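Local coordinates for protein unsaturated glucuronyl hydrolase (PDB 2ZZR) that hydrolyses unsaturated disaccharides derived from hyaluronan, chondroitin and heparin, releasing the 4-deoxy-4,5-didehydro uronic acid, at residues Y40-I43 and D44-E48; D191-Y194 and R195-A198. One frame throughout, in Å; residues are numbered along the deposited sequence.

Contact 1 (Y40-I43 and D44-E48)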
loop_
_atom_site.group_PDB
_atom_site.type_symbol
_atom_site.label_atom_id
_atom_site.label_comp_id
_atom_site.label_asym_id
_atom_site.label_seq_id
_atom_site.Cartn_x
_atom_site.Cartn_y
_atom_site.Cartn_z
ATOM N N TYR A 40 16.757 -1.877 -14.090
ATOM C CA TYR A 40 17.869 -1.255 -14.815
ATOM C C TYR A 40 17.508 -0.926 -16.262
ATOM O O TYR A 40 17.847 0.153 -16.758
ATOM C CB TYR A 40 19.126 -2.124 -14.742
ATOM C CG TYR A 40 19.921 -1.907 -13.475
ATOM C CD1 TYR A 40 19.850 -2.819 -12.424
ATOM C CD2 TYR A 40 20.732 -0.783 -13.321
ATOM C CE1 TYR A 40 20.576 -2.625 -11.255
ATOM C CE2 TYR A 40 21.462 -0.580 -12.157
ATOM C CZ TYR A 40 21.376 -1.506 -11.126
ATOM O OH TYR A 40 22.098 -1.320 -9.972
ATOM N N ILE A 41 16.807 -1.851 -16.911
ATOM C CA ILE A 41 16.251 -1.653 -18.256
ATOM C C ILE A 41 15.276 -0.464 -18.273
ATOM O O ILE A 41 15.279 0.338 -19.211
ATOM C CB ILE A 41 15.583 -2.956 -18.774
ATOM C CG1 ILE A 41 16.655 -4.005 -19.106
ATOM C CG2 ILE A 41 14.685 -2.695 -19.995
ATOM C CD1 ILE A 41 16.115 -5.390 -19.383
ATOM N N ASN A 42 14.470 -0.336 -17.220
ATOM C CA ASN A 42 13.504 0.762 -17.123
ATOM C C ASN A 42 14.070 2.131 -16.745
ATOM O O ASN A 42 13.499 3.150 -17.122
ATOM C CB ASN A 42 12.331 0.378 -16.212
ATOM C CG ASN A 42 11.408 -0.643 -16.857
ATOM O OD1 ASN A 42 11.553 -0.978 -18.036
ATOM N ND2 ASN A 42 10.442 -1.135 -16.087
ATOM N N ILE A 43 15.181 2.168 -16.007
ATOM C CA ILE A 43 15.844 3.443 -15.704
ATOM C C ILE A 43 16.196 4.173 -17.012
ATOM O O ILE A 43 16.055 5.397 -17.123
ATOM C CB ILE A 43 17.099 3.249 -14.804
ATOM C CG1 ILE A 43 16.671 2.894 -13.375
ATOM C CG2 ILE A 43 17.977 4.513 -14.785
ATOM C CD1 ILE A 43 17.828 2.599 -12.425
ATOM N N ASP A 44 16.633 3.403 -18.000
ATOM C CA ASP A 44 16.951 3.936 -19.319
ATOM C C ASP A 44 15.691 4.310 -20.114
ATOM O O ASP A 44 15.682 5.304 -20.845
ATOM C CB ASP A 44 17.814 2.935 -20.090
ATOM C CG ASP A 44 19.170 2.689 -19.424
ATOM O OD1 ASP A 44 19.768 3.635 -18.865
ATOM O OD2 ASP A 44 19.647 1.540 -19.475
ATOM N N TYR A 45 14.635 3.513 -19.954
ATOM C CA TYR A 45 13.341 3.754 -20.596
ATOM C C TYR A 45 12.654 5.024 -20.079
ATOM O O TYR A 45 12.172 5.842 -20.870
ATOM C CB TYR A 45 12.435 2.527 -20.425
ATOM C CG TYR A 45 11.069 2.625 -21.084
ATOM C CD1 TYR A 45 9.912 2.728 -20.312
ATOM C CD2 TYR A 45 10.931 2.601 -22.472
ATOM C CE1 TYR A 45 8.656 2.811 -20.899
ATOM C CE2 TYR A 45 9.669 2.683 -23.076
ATOM C CZ TYR A 45 8.538 2.793 -22.278
ATOM O OH TYR A 45 7.290 2.870 -22.858
ATOM N N PHE A 46 12.623 5.195 -18.757
ATOM C CA PHE A 46 11.957 6.349 -18.152
ATOM C C PHE A 46 12.819 7.602 -18.070
ATOM O O PHE A 46 12.293 8.712 -18.088
ATOM C CB PHE A 46 11.380 5.998 -16.766
ATOM C CG PHE A 46 10.337 4.917 -16.808
ATOM C CD1 PHE A 46 9.190 5.071 -17.581
ATOM C CD2 PHE A 46 10.500 3.740 -16.082
ATOM C CE1 PHE A 46 8.228 4.077 -17.635
ATOM C CE2 PHE A 46 9.538 2.734 -16.133
ATOM C CZ PHE A 46 8.401 2.903 -16.912
ATOM N N GLY A 47 14.137 7.426 -17.988
ATOM C CA GLY A 47 15.041 8.552 -17.759
ATOM C C GLY A 47 14.734 9.256 -16.449
ATOM O O GLY A 47 14.682 8.622 -15.390
ATOM N N GLU A 48 14.516 10.566 -16.524
ATOM C CA GLU A 48 14.140 11.356 -15.350
ATOM C C GLU A 48 12.620 11.438 -15.169
ATOM O O GLU A 48 12.126 12.087 -14.244
ATOM C CB GLU A 48 14.783 12.748 -15.393
ATOM C CG GLU A 48 16.279 12.718 -15.028
ATOM C CD GLU A 48 16.914 14.092 -14.863
ATOM O OE1 GLU A 48 16.229 15.046 -14.434
ATOM O OE2 GLU A 48 18.125 14.213 -15.150
#
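Asn42 and Phe46, one helical turn apart, run alongside each other in the same direction. Phe46 CE2 touches Asn42 CB at 3.7 Å, and the amide carbon Asn42 CG is 3.9 Å from the same Phe46 CE2. Amide and ring planes stand 68° apart, so the two groups are not stacked. Phe46 carries its CG anti to the carbonyl carbon (chi1 -62°), which turns the ring back along the helix toward Asn42. From the preceding position in the chain, Tyr45 CD1 sits 3.4 Å above one face of the Phe46 ring, displaced from the ring centre toward its edge atoms. The backbone sets this spacing: Phe46 N donates to Asn42 O at 2.8 Å in a nearly straight bond, whereas Tyr45 N to Ile41 O, at 3.3 Å, is weak. One further bond, Gly47 N to Ile43 O at 2.9 Å, is made as the helix ends. Gly47 has positive phi, a conformation that its lack of a side chain makes easy. Around this turn, the buried Asn42 amide is satisfied by Gly354 N and Gln38 NE2 at OD1 and by Arg355 O at ND2, a two-way grip well suited to asparagine. Trp73, in helix 70-84, meets Phe46 edge-to-face and also packs on Ile43, whose branched chain reaches Leu89 of helix 87-105. Tyr45 and Phe46 also pack on Val62 of strand 59-63, and Tyr45 OH is hydrogen-bonded to Tyr60 O.

Contact 2 (D191-Y194 and R195-A198); sequences DEKY and RQVA
Val197 packs back against the preceding turn: its CG2 is 3.5 Å from Lys193 O, the carbonyl that also accepts from Val197 N at 3.1 Å. Next to it, Ala198 N donates to Tyr194 O at 3.1 Å, and the small methyl of Ala198, which packs on Phe183, probably helps helix 192-209 lie close to helix 180-189. This is the tight side, where the buried Tyr194, Val197 and Ala198 lie against helices 133-147 and 180-189; the Tyr194 hydroxyl bonds to Asp144 in the first of these. The other side is polar and looser. There Gln196 N holds Glu192 O at 2.9 Å, nearly straight, and the Gln196 side chain folds back over that carbonyl (CG beside its own N, chi1 -71°), bringing OE1 to 3.6 Å from Lys193 CA. Glu192 and Arg195 carry opposite charges but make no direct bond. A water lies at the guanidinium edge and links Arg195 NH1 to Glu192 OE1 through two weak hydrogen bonds, while the extended arginine chain carries NH2 on to Lys261 O. Glu192, Lys193 and Gln196 are exposed, and their polar ends suit a face turned to solvent. At the start of the turn, Asp191 OD1 takes a bond from Lys193 N at 3.0 Å, the donor lying above the carboxylate plane. Such an N-cap aspartate satisfies a first-turn N-H and probably interacts favourably with the helix dipole, here opening helix 192-209 in the helical barrel of glycoside hydrolase family 88.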
loop_
_atom_site.group_PDB
_atom_site.type_symbol
_atom_site.label_atom_id
_atom_site.label_comp_id
_atom_site.label_asym_id
_atom_site.label_seq_id
_atom_site.Cartn_x
_atom_site.Cartn_y
_atom_site.Cartn_z
ATOM N N ASP A 191 5.724 18.076 16.936
ATOM C CA ASP A 191 4.433 18.753 16.858
ATOM C C ASP A 191 3.305 17.732 16.951
ATOM O O ASP A 191 3.085 16.941 16.029
ATOM C CB ASP A 191 4.321 19.585 15.575
ATOM C CG ASP A 191 3.088 20.492 15.557
ATOM O OD1 ASP A 191 2.118 20.249 16.311
ATOM O OD2 ASP A 191 3.088 21.456 14.765
ATOM N N GLU A 192 2.602 17.769 18.080
ATOM C CA GLU A 192 1.524 16.830 18.393
ATOM C C GLU A 192 0.369 16.847 17.391
ATOM O O GLU A 192 -0.338 15.853 17.256
ATOM C CB GLU A 192 0.984 17.105 19.799
ATOM C CG GLU A 192 1.953 16.767 20.922
ATOM C CD GLU A 192 1.673 15.425 21.564
ATOM O OE1 GLU A 192 1.362 14.455 20.837
ATOM O OE2 GLU A 192 1.764 15.340 22.810
ATOM N N LYS A 193 0.176 17.969 16.698
ATOM C CA LYS A 193 -0.948 18.101 15.756
ATOM C C LYS A 193 -0.895 17.036 14.663
ATOM O O LYS A 193 -1.926 16.495 14.275
ATOM C CB LYS A 193 -1.001 19.503 15.143
ATOM C CG LYS A 193 -1.402 20.594 16.134
ATOM C CD LYS A 193 -1.251 21.973 15.517
ATOM C CE LYS A 193 -1.493 23.070 16.552
ATOM N NZ LYS A 193 -1.099 24.408 16.017
ATOM N N TYR A 194 0.312 16.732 14.192
ATOM C CA TYR A 194 0.513 15.682 13.192
ATOM C C TYR A 194 -0.019 14.343 13.696
ATOM O O TYR A 194 -0.726 13.629 12.975
ATOM C CB TYR A 194 1.994 15.520 12.855
ATOM C CG TYR A 194 2.645 16.670 12.118
ATOM C CD1 TYR A 194 3.748 17.321 12.665
ATOM C CD2 TYR A 194 2.188 17.080 10.862
ATOM C CE1 TYR A 194 4.374 18.372 11.991
ATOM C CE2 TYR A 194 2.810 18.134 10.177
ATOM C CZ TYR A 194 3.905 18.768 10.753
ATOM O OH TYR A 194 4.542 19.800 10.098
ATOM N N ARG A 195 0.346 14.004 14.933
ATOM C CA ARG A 195 -0.045 12.736 15.538
ATOM C C ARG A 195 -1.550 12.691 15.797
ATOM O O ARG A 195 -2.195 11.680 15.535
ATOM C CB ARG A 195 0.735 12.480 16.836
ATOM C CG ARG A 195 0.453 11.104 17.433
ATOM C CD ARG A 195 1.281 10.778 18.673
ATOM N NE ARG A 195 1.207 9.338 18.931
ATOM C CZ ARG A 195 0.209 8.735 19.576
ATOM N NH1 ARG A 195 -0.806 9.445 20.063
ATOM N NH2 ARG A 195 0.228 7.416 19.740
ATOM N N GLN A 196 -2.100 13.794 16.306
ATOM C CA GLN A 196 -3.535 13.891 16.581
ATOM C C GLN A 196 -4.379 13.630 15.340
ATOM O O GLN A 196 -5.343 12.875 15.399
ATOM C CB GLN A 196 -3.883 15.249 17.198
ATOM C CG GLN A 196 -3.382 15.396 18.627
ATOM C CD GLN A 196 -3.407 16.828 19.151
ATOM O OE1 GLN A 196 -3.460 17.800 18.385
ATOM N NE2 GLN A 196 -3.348 16.961 20.472
ATOM N N VAL A 197 -4.006 14.245 14.221
ATOM C CA VAL A 197 -4.702 14.030 12.949
ATOM C C VAL A 197 -4.595 12.569 12.498
ATOM O O VAL A 197 -5.598 11.960 12.105
ATOM C CB VAL A 197 -4.186 14.992 11.857
ATOM C CG1 VAL A 197 -4.641 14.554 10.467
ATOM C CG2 VAL A 197 -4.652 16.405 12.143
ATOM N N ALA A 198 -3.387 12.005 12.571
ATOM C CA ALA A 198 -3.174 10.606 12.190
ATOM C C ALA A 198 -4.028 9.652 13.030
ATOM O O ALA A 198 -4.701 8.757 12.502
ATOM C CB ALA A 198 -1.690 10.244 12.288
HETATM O O HOH W 1 -1.363 12.694 19.857
#

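Contacts 1 and 2 show opposite ends of two different helices: residues 40-48 finish helix 25-46, and residues 191-198 begin helix 192-209. Their centres lie 38 Å apart, both near the periphery of the barrel and away from the catalytic and substrate-binding residues. Each is partly buried, with three buried residues, but the chemistry differs. In contact 1 the inner side is largely aromatic and aliphatic, with one buried amide, and the helix stops at a glycine. Contact 2 joins a buried face of tyrosine, valine and alanine to a surface of charged and amide side chains, and starts from a capping aspartate. Contact 1 packs on helices 70-84 and 87-105, contact 2 on helices 133-147 and 180-189.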